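Local coordinates for protein N-acetylgalactosaminyltransferase 7 (Homo sapiens, PDB 6IWR) that is a glycosyltransferase of the polypeptide GalNAc transferase family, joining a GT-A-type domain to a ricin-type beta-trefoil lectin domain and holding a manganese ion, at residues 121-126 and 163-168; 238-243 and 329-334; 363-368 and 451-456. All coordinates share one frame; numbering follows the deposited sequence.

The three contacts follow one another along the chain, each closing before the next opens. Contact 1 packs a loop on helix 160-173, contact 2 pairs two strands of the large mixed sheet of the GT-A fold, and contact 3 joins two helices. Contacts 1 and 2 have centres about 17 Å apart and touch: Thr166 OG1 lies 3.0 Å from Ala242 O, a probable, weak hydrogen bond between the helix and the turn after strand 236-240. Contact 2 lies at the metal, with the Asp241 side chain about 3 Å from manganese. Contact 3 is centred about 23 Å from contact 2 and about 40 Å from contact 1, across the chain's centre.

Contact 1 of 3, residues 121-126 and 163-168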
loop_
_atom_site.group_PDB
_atom_site.type_symbol
_atom_site.label_atom_id
_atom_site.label_comp_id
_atom_site.label_asym_id
_atom_site.label_seq_id
_atom_site.Cartn_x
_atom_site.Cartn_y
_atom_site.Cartn_z
ATOM N N ASP A 121 -1.160 24.383 -11.380
ATOM C CA ASP A 121 -1.906 25.430 -12.065
ATOM C C ASP A 121 -1.542 26.835 -11.588
ATOM O O ASP A 121 -1.834 27.796 -12.301
ATOM C CB ASP A 121 -3.415 25.209 -11.908
ATOM C CG ASP A 121 -3.944 24.136 -12.830
ATOM O OD1 ASP A 121 -3.131 23.532 -13.569
ATOM O OD2 ASP A 121 -5.177 23.899 -12.817
ATOM N N MET A 122 -0.924 27.005 -10.416
ATOM C CA MET A 122 -0.540 28.350 -9.991
ATOM C C MET A 122 0.920 28.683 -10.265
ATOM O O MET A 122 1.333 29.827 -10.032
ATOM C CB MET A 122 -0.851 28.582 -8.507
ATOM C CG MET A 122 -1.010 27.380 -7.646
ATOM S SD MET A 122 -1.489 27.911 -5.982
ATOM C CE MET A 122 -3.264 27.697 -6.029
ATOM N N ILE A 123 1.707 27.714 -10.766
ATOM C CA ILE A 123 3.083 27.935 -11.187
ATOM C C ILE A 123 3.058 28.342 -12.652
ATOM O O ILE A 123 2.301 27.784 -13.448
ATOM C CB ILE A 123 3.931 26.669 -10.952
ATOM C CG1 ILE A 123 3.784 26.194 -9.489
ATOM C CG2 ILE A 123 5.399 26.894 -11.359
ATOM C CD1 ILE A 123 4.537 24.900 -9.128
ATOM N N SER A 124 3.835 29.354 -13.007
ATOM C CA SER A 124 3.864 29.821 -14.391
ATOM C C SER A 124 4.254 28.698 -15.354
ATOM O O SER A 124 5.054 27.821 -15.023
ATOM C CB SER A 124 4.849 30.992 -14.548
ATOM O OG SER A 124 5.050 31.313 -15.916
ATOM N N LEU A 125 3.691 28.736 -16.563
ATOM C CA LEU A 125 4.201 27.862 -17.613
ATOM C C LEU A 125 5.622 28.230 -18.032
ATOM O O LEU A 125 6.328 27.372 -18.581
ATOM C CB LEU A 125 3.290 27.900 -18.828
ATOM C CG LEU A 125 1.846 27.505 -18.540
ATOM C CD1 LEU A 125 0.990 27.743 -19.785
ATOM C CD2 LEU A 125 1.786 26.071 -18.069
ATOM N N ASP A 126 6.059 29.469 -17.767
ATOM C CA ASP A 126 7.375 29.970 -18.155
ATOM C C ASP A 126 8.309 30.138 -16.959
ATOM O O ASP A 126 9.253 30.925 -16.993
ATOM C CB ASP A 126 7.228 31.297 -18.898
ATOM C CG ASP A 126 6.383 31.167 -20.146
ATOM O OD1 ASP A 126 6.668 30.280 -20.990
ATOM O OD2 ASP A 126 5.408 31.943 -20.276
ATOM N N LEU A 163 1.247 19.768 -19.324
ATOM C CA LEU A 163 1.556 19.568 -20.737
ATOM C C LEU A 163 2.149 20.832 -21.345
ATOM O O LEU A 163 3.165 20.778 -22.053
ATOM C CB LEU A 163 0.297 19.154 -21.504
ATOM C CG LEU A 163 0.442 19.065 -23.030
ATOM C CD1 LEU A 163 1.652 18.206 -23.364
ATOM C CD2 LEU A 163 -0.822 18.516 -23.711
ATOM N N MET A 164 1.536 21.985 -21.062
ATOM C CA MET A 164 1.979 23.202 -21.722
ATOM C C MET A 164 3.270 23.726 -21.101
ATOM O O MET A 164 4.034 24.437 -21.774
ATOM C CB MET A 164 0.874 24.259 -21.696
ATOM C CG MET A 164 -0.333 23.969 -22.599
ATOM S SD MET A 164 -0.010 23.265 -24.246
ATOM C CE MET A 164 1.149 24.414 -24.907
ATOM N N ARG A 165 3.560 23.357 -19.850
ATOM C CA ARG A 165 4.831 23.776 -19.269
ATOM C C ARG A 165 5.987 23.001 -19.884
ATOM O O ARG A 165 7.077 23.556 -20.075
ATOM C CB ARG A 165 4.814 23.627 -17.747
ATOM C CG ARG A 165 6.094 24.119 -17.034
ATOM C CD ARG A 165 5.832 24.632 -15.583
ATOM N NE ARG A 165 4.980 23.699 -14.851
ATOM C CZ ARG A 165 3.779 23.971 -14.357
ATOM N NH1 ARG A 165 3.107 23.000 -13.746
ATOM N NH2 ARG A 165 3.252 25.189 -14.442
ATOM N N THR A 166 5.772 21.723 -20.223
ATOM C CA THR A 166 6.793 20.983 -20.958
ATOM C C THR A 166 7.175 21.741 -22.222
ATOM O O THR A 166 8.349 22.055 -22.461
ATOM C CB THR A 166 6.281 19.601 -21.350
ATOM O OG1 THR A 166 5.642 18.965 -20.239
ATOM C CG2 THR A 166 7.431 18.736 -21.862
ATOM N N VAL A 167 6.155 22.042 -23.034
ATOM C CA VAL A 167 6.340 22.747 -24.292
ATOM C C VAL A 167 6.944 24.125 -24.056
ATOM O O VAL A 167 7.929 24.508 -24.703
ATOM C CB VAL A 167 4.997 22.828 -25.049
ATOM C CG1 VAL A 167 5.107 23.777 -26.245
ATOM C CG2 VAL A 167 4.565 21.430 -25.521
ATOM N N HIS A 168 6.339 24.912 -23.163
ATOM C CA HIS A 168 6.909 26.223 -22.864
ATOM C C HIS A 168 8.381 26.082 -22.502
ATOM O O HIS A 168 9.242 26.798 -23.029
ATOM C CB HIS A 168 6.140 26.913 -21.724
ATOM C CG HIS A 168 4.933 27.680 -22.177
ATOM N ND1 HIS A 168 4.906 29.056 -22.262
ATOM C CD2 HIS A 168 3.704 27.258 -22.563
ATOM C CE1 HIS A 168 3.717 29.448 -22.686
ATOM N NE2 HIS A 168 2.965 28.378 -22.870
#
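Arg165 and His168, one turn apart on helix 160-173, reach out to the loop that follows helix 117-122 and bind it at two points. The Arg165 chain starts out opposite its backbone N (chi1 -177°), bends at chi3 and runs past Leu125 O toward Ser124. There NH2 donates to Ser124 O at 3.2 Å with an N-H...O angle of 157°; the donor sits above the carbonyl plane, not on a lone pair. Ile123 CB lies over one face of the guanidinium, 3.9 Å from NH2, while NH1 is taken by Ser120 OG and NE has a long, weak ion pair with Glu245. At the second point His168 ND1 donates to Asp126 OD1, which meets the imidazole at its edge; the bond is modelled very short, at 2.5 Å, so its exact length is doubtful. NE2 is hydrogen-bonded to Tyr201 OH, which accounts for both ring nitrogens. Leu125 CB stands over the ring face, 3.8 Å from its centroid, a CH-pi contact; the CD1 branch of the same leucine reaches Met164 CB at 4.0 Å. The loop carries its own polar brace, an ST turn in which Asp126 N donates to Ser124 OG at 2.8 Å, and Asp126 O accepts from Lys172 NZ. With partners at both nitrogens and the leucine on its face, the His168 ring is restricted in its rotation.

Contact 2 of 3, residues 238-243 and 329-334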
loop_
_atom_site.group_PDB
_atom_site.type_symbol
_atom_site.label_atom_id
_atom_site.label_comp_id
_atom_site.label_asym_id
_atom_site.label_seq_id
_atom_site.Cartn_x
_atom_site.Cartn_y
_atom_site.Cartn_z
ATOM N N ILE A 238 13.874 13.850 -30.541
ATOM C CA ILE A 238 14.061 13.926 -29.099
ATOM C C ILE A 238 12.714 13.607 -28.481
ATOM O O ILE A 238 11.769 14.392 -28.615
ATOM C CB ILE A 238 14.561 15.296 -28.624
ATOM C CG1 ILE A 238 15.808 15.738 -29.399
ATOM C CG2 ILE A 238 14.854 15.244 -27.092
ATOM C CD1 ILE A 238 16.471 16.982 -28.834
ATOM N N TYR A 239 12.624 12.466 -27.802
ATOM C CA TYR A 239 11.404 12.110 -27.094
ATOM C C TYR A 239 11.410 12.689 -25.683
ATOM O O TYR A 239 12.443 12.709 -25.009
ATOM C CB TYR A 239 11.244 10.585 -27.046
ATOM C CG TYR A 239 10.914 10.003 -28.385
ATOM C CD1 TYR A 239 9.595 9.882 -28.795
ATOM C CD2 TYR A 239 11.927 9.598 -29.255
ATOM C CE1 TYR A 239 9.273 9.365 -30.056
ATOM C CE2 TYR A 239 11.630 9.084 -30.509
ATOM C CZ TYR A 239 10.293 8.973 -30.913
ATOM O OH TYR A 239 9.970 8.470 -32.164
ATOM N N LEU A 240 10.230 13.138 -25.242
ATOM C CA LEU A 240 10.005 13.780 -23.950
ATOM C C LEU A 240 8.648 13.364 -23.398
ATOM O O LEU A 240 7.655 13.417 -24.126
ATOM C CB LEU A 240 10.037 15.310 -24.097
ATOM C CG LEU A 240 11.222 16.122 -23.563
ATOM C CD1 LEU A 240 12.445 15.280 -23.484
ATOM C CD2 LEU A 240 11.469 17.324 -24.441
ATOM N N ASP A 241 8.604 12.970 -22.116
ATOM C CA ASP A 241 7.340 12.735 -21.400
ATOM C C ASP A 241 6.484 14.007 -21.475
ATOM O O ASP A 241 6.988 15.110 -21.685
ATOM C CB ASP A 241 7.584 12.345 -19.908
ATOM C CG ASP A 241 7.339 10.825 -19.592
ATOM O OD1 ASP A 241 7.683 10.024 -20.494
ATOM O OD2 ASP A 241 6.837 10.436 -18.454
ATOM N N ALA A 242 5.173 13.863 -21.293
ATOM C CA ALA A 242 4.348 15.067 -21.314
ATOM C C ALA A 242 4.366 15.829 -19.985
ATOM O O ALA A 242 3.596 16.779 -19.810
ATOM C CB ALA A 242 2.915 14.722 -21.714
ATOM N N HIS A 243 5.239 15.460 -19.051
ATOM C CA HIS A 243 5.357 16.124 -17.759
ATOM C C HIS A 243 6.847 16.316 -17.446
ATOM O O HIS A 243 7.392 15.778 -16.482
ATOM C CB HIS A 243 4.628 15.325 -16.669
ATOM C CG HIS A 243 4.627 13.840 -16.906
ATOM N ND1 HIS A 243 3.520 13.161 -17.361
ATOM C CD2 HIS A 243 5.615 12.916 -16.789
ATOM C CE1 HIS A 243 3.824 11.880 -17.502
ATOM N NE2 HIS A 243 5.090 11.704 -17.160
ATOM N N GLY A 329 13.887 5.027 -20.712
ATOM C CA GLY A 329 13.000 4.813 -21.842
ATOM C C GLY A 329 12.186 5.996 -22.331
ATOM O O GLY A 329 11.911 6.107 -23.529
ATOM N N GLY A 330 11.766 6.874 -21.428
ATOM C CA GLY A 330 10.899 7.968 -21.823
ATOM C C GLY A 330 11.584 9.077 -22.600
ATOM O O GLY A 330 11.011 9.606 -23.556
ATOM N N LEU A 331 12.804 9.438 -22.197
ATOM C CA LEU A 331 13.514 10.608 -22.694
ATOM C C LEU A 331 14.803 10.143 -23.357
ATOM O O LEU A 331 15.664 9.553 -22.698
ATOM C CB LEU A 331 13.834 11.607 -21.566
ATOM C CG LEU A 331 12.816 11.892 -20.447
ATOM C CD1 LEU A 331 13.315 13.004 -19.480
ATOM C CD2 LEU A 331 11.410 12.186 -20.946
ATOM N N PHE A 332 14.940 10.411 -24.644
ATOM C CA PHE A 332 16.193 10.107 -25.330
ATOM C C PHE A 332 16.238 10.899 -26.637
ATOM O O PHE A 332 15.270 11.566 -27.022
ATOM C CB PHE A 332 16.362 8.593 -25.556
ATOM C CG PHE A 332 15.329 7.980 -26.467
ATOM C CD1 PHE A 332 14.066 7.659 -25.989
ATOM C CD2 PHE A 332 15.632 7.693 -27.788
ATOM C CE1 PHE A 332 13.114 7.086 -26.793
ATOM C CE2 PHE A 332 14.668 7.111 -28.613
ATOM C CZ PHE A 332 13.400 6.811 -28.097
ATOM N N ALA A 333 17.376 10.808 -27.318
ATOM C CA ALA A 333 17.579 11.407 -28.633
ATOM C C ALA A 333 18.286 10.396 -29.528
ATOM O O ALA A 333 19.261 9.767 -29.100
ATOM C CB ALA A 333 18.396 12.703 -28.508
ATOM N N ILE A 334 17.771 10.204 -30.751
ATOM C CA ILE A 334 18.449 9.452 -31.805
ATOM C C ILE A 334 18.337 10.239 -33.086
ATOM O O ILE A 334 17.356 10.951 -33.317
ATOM C CB ILE A 334 17.886 8.044 -32.112
ATOM C CG1 ILE A 334 16.469 7.850 -31.648
ATOM C CG2 ILE A 334 18.809 6.892 -31.677
ATOM C CD1 ILE A 334 16.204 6.329 -31.759
#
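Ile238 and Ala333 form an antiparallel, non-hydrogen-bonded pair in the mixed sheet of the GT-A fold, the axes of strands 238-240 and 332-334 approaching to 4.9 Å at 160°. On this face Ile238 CG1 meets Ala333 CB at 4.1 Å, and both side chains pack on Leu254 of helix 251-260. Tyr239 comes next and points to the opposite face. Its N donates to Phe332 O at 2.9 Å, whereas the return bond from Phe332 N to Tyr239 O is weak. The two side chains run alongside each other in the same direction, their ring planes 22° apart and the rings offset, with centroids 4.9 Å apart and little overlap. Phe332 takes chi1 64°, setting CG between its backbone N and carbonyl carbon and bringing a ring face under Tyr239 CD2. Beyond the ring, Tyr239 OH is hydrogen-bonded to Arg224 O. The Leu240 and Leu331 side chains cross at about a right angle, CD1 of the first 4.1 Å from CD2 of the second. Asp241 opens the Asp-Ala-His sequence, the DXH motif of this family, with its side chain about 3 Å from manganese. Its OD2 is hydrogen-bonded to His380 NE2, and its OD1 lies 4.0 Å from Gly330 CA.

Contact 3 of 3, residues 363-368 and 451-456; sequences IWQCGG and KWFMEE
Gln365 and Phe453 bring the two backbones closest, their CA atoms 6.6 Å apart, where the C-terminal end of helix 355-365 meets helix 450-457. The first helix finishes in a Schellman motif: Gly367, with phi 103°, is its C-prime residue, Gly368 N reaches back to Ile363 O at 2.6 Å, and the inner bond from Gly367 N to Trp364 O is weak. The second helix widens into a pi-type turn at 453-456, and within it Glu456 CB packs over a face of the Trp452 indole. No hydrogen bond links the two segments, which meet through aromatic and aliphatic packing. Phe453 leaves its helix with CG opposite the backbone N (chi1 175°), projects toward the first helix and sets CE1 3.5 Å from Trp364 CD1. That indole carbon meets the phenyl ring at its edge, but the planes of the phenyl and the five-membered ring stand at 44°, too oblique for a stack or a T-shaped pair. Trp364 NE1 is satisfied by Ser324 O. Gln365 crosses Phe453 at about a right angle, its CG 4.1 Å from Phe453 CB. Nearby, the Cys366-Cys447 disulfide joins the end of helix 355-365 covalently to the chain just before helix 450-457, and Gln365 shares a backbone hydrogen bond with Lys448, which also makes a cation-pi contact with Trp452. The indole of Trp452 brings CZ3 to 3.9 Å from Trp364 O.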
loop_
_atom_site.group_PDB
_atom_site.type_symbol
_atom_site.label_atom_id
_atom_site.label_comp_id
_atom_site.label_asym_id
_atom_site.label_seq_id
_atom_site.Cartn_x
_atom_site.Cartn_y
_atom_site.Cartn_z
ATOM N N ILE A 363 20.740 -0.983 -30.212
ATOM C CA ILE A 363 21.771 0.011 -30.487
ATOM C C ILE A 363 23.150 -0.579 -30.215
ATOM O O ILE A 363 24.082 -0.456 -31.026
ATOM C CB ILE A 363 21.541 1.277 -29.655
ATOM C CG1 ILE A 363 20.327 2.022 -30.166
ATOM C CG2 ILE A 363 22.770 2.140 -29.696
ATOM C CD1 ILE A 363 19.949 3.203 -29.292
ATOM N N TRP A 364 23.301 -1.213 -29.056
ATOM C CA TRP A 364 24.618 -1.657 -28.633
ATOM C C TRP A 364 25.100 -2.826 -29.482
ATOM O O TRP A 364 26.221 -2.801 -30.011
ATOM C CB TRP A 364 24.580 -2.040 -27.160
ATOM C CG TRP A 364 24.827 -0.923 -26.207
ATOM C CD1 TRP A 364 24.014 -0.520 -25.190
ATOM C CD2 TRP A 364 25.995 -0.098 -26.136
ATOM N NE1 TRP A 364 24.594 0.496 -24.490
ATOM C CE2 TRP A 364 25.808 0.787 -25.047
ATOM C CE3 TRP A 364 27.187 -0.030 -26.873
ATOM C CZ2 TRP A 364 26.751 1.759 -24.698
ATOM C CZ3 TRP A 364 28.129 0.915 -26.524
ATOM C CH2 TRP A 364 27.910 1.800 -25.437
ATOM N N GLN A 365 24.269 -3.858 -29.628
ATOM C CA GLN A 365 24.699 -5.065 -30.308
ATOM C C GLN A 365 24.812 -4.896 -31.811
ATOM O O GLN A 365 25.448 -5.726 -32.465
ATOM C CB GLN A 365 23.751 -6.210 -29.991
ATOM C CG GLN A 365 23.914 -6.735 -28.582
ATOM C CD GLN A 365 22.836 -7.721 -28.233
ATOM O OE1 GLN A 365 22.799 -8.829 -28.779
ATOM N NE2 GLN A 365 21.932 -7.320 -27.341
ATOM N N CYS A 366 24.243 -3.845 -32.383
ATOM C CA CYS A 366 24.333 -3.655 -33.818
ATOM C C CYS A 366 25.294 -2.547 -34.183
ATOM O O CYS A 366 25.231 -2.029 -35.303
ATOM C CB CYS A 366 22.950 -3.404 -34.419
ATOM S SG CYS A 366 21.792 -4.765 -34.024
ATOM N N GLY A 367 26.187 -2.178 -33.272
ATOM C CA GLY A 367 27.270 -1.288 -33.616
ATOM C C GLY A 367 27.131 0.151 -33.177
ATOM O O GLY A 367 28.042 0.942 -33.429
ATOM N N GLY A 368 26.040 0.517 -32.510
ATOM C CA GLY A 368 25.854 1.861 -32.021
ATOM C C GLY A 368 26.375 2.023 -30.609
ATOM O O GLY A 368 27.072 1.162 -30.071
ATOM N N LYS A 451 26.419 -12.198 -25.388
ATOM C CA LYS A 451 27.545 -12.556 -24.538
ATOM C C LYS A 451 28.646 -11.486 -24.612
ATOM O O LYS A 451 29.197 -11.062 -23.583
ATOM C CB LYS A 451 28.036 -13.947 -24.959
ATOM C CG LYS A 451 28.941 -14.690 -23.988
ATOM C CD LYS A 451 28.355 -14.762 -22.585
ATOM C CE LYS A 451 29.406 -15.234 -21.573
ATOM N NZ LYS A 451 28.922 -15.150 -20.170
ATOM N N TRP A 452 28.966 -11.014 -25.826
ATOM C CA TRP A 452 29.849 -9.850 -25.952
ATOM C C TRP A 452 29.302 -8.680 -25.152
ATOM O O TRP A 452 30.003 -8.081 -24.330
ATOM C CB TRP A 452 30.024 -9.461 -27.422
ATOM C CG TRP A 452 30.655 -8.112 -27.625
ATOM C CD1 TRP A 452 31.996 -7.822 -27.762
ATOM C CD2 TRP A 452 29.967 -6.864 -27.720
ATOM N NE1 TRP A 452 32.172 -6.470 -27.929
ATOM C CE2 TRP A 452 30.943 -5.858 -27.892
ATOM C CE3 TRP A 452 28.621 -6.494 -27.635
ATOM C CZ2 TRP A 452 30.606 -4.504 -27.997
ATOM C CZ3 TRP A 452 28.291 -5.152 -27.748
ATOM C CH2 TRP A 452 29.278 -4.174 -27.933
ATOM N N PHE A 453 28.039 -8.353 -25.374
ATOM C CA PHE A 453 27.437 -7.210 -24.699
ATOM C C PHE A 453 27.620 -7.296 -23.187
ATOM O O PHE A 453 28.022 -6.317 -22.549
ATOM C CB PHE A 453 25.964 -7.133 -25.079
ATOM C CG PHE A 453 25.199 -6.069 -24.371
ATOM C CD1 PHE A 453 25.431 -4.725 -24.647
ATOM C CD2 PHE A 453 24.210 -6.414 -23.449
ATOM C CE1 PHE A 453 24.683 -3.743 -24.013
ATOM C CE2 PHE A 453 23.467 -5.438 -22.795
ATOM C CZ PHE A 453 23.700 -4.098 -23.079
ATOM N N MET A 454 27.355 -8.468 -22.597
ATOM C CA MET A 454 27.425 -8.597 -21.146
ATOM C C MET A 454 28.854 -8.499 -20.632
ATOM O O MET A 454 29.082 -8.133 -19.471
ATOM C CB MET A 454 26.805 -9.916 -20.701
ATOM C CG MET A 454 25.287 -9.908 -20.489
ATOM S SD MET A 454 24.765 -8.690 -19.260
ATOM C CE MET A 454 24.065 -7.579 -20.463
ATOM N N GLU A 455 29.827 -8.820 -21.467
ATOM C CA GLU A 455 31.194 -8.916 -20.992
ATOM C C GLU A 455 32.022 -7.674 -21.300
ATOM O O GLU A 455 32.993 -7.400 -20.583
ATOM C CB GLU A 455 31.838 -10.180 -21.577
ATOM C CG GLU A 455 31.228 -11.448 -20.944
ATOM C CD GLU A 455 31.835 -12.748 -21.459
ATOM O OE1 GLU A 455 32.619 -12.711 -22.422
ATOM O OE2 GLU A 455 31.529 -13.815 -20.898
ATOM N N GLU A 456 31.630 -6.903 -22.314
ATOM C CA GLU A 456 32.349 -5.715 -22.755
ATOM C C GLU A 456 31.674 -4.418 -22.319
ATOM O O GLU A 456 32.343 -3.518 -21.796
ATOM C CB GLU A 456 32.494 -5.746 -24.283
ATOM C CG GLU A 456 33.196 -4.538 -24.877
ATOM C CD GLU A 456 34.565 -4.321 -24.282
ATOM O OE1 GLU A 456 34.956 -3.142 -24.104
ATOM O OE2 GLU A 456 35.233 -5.331 -23.985
#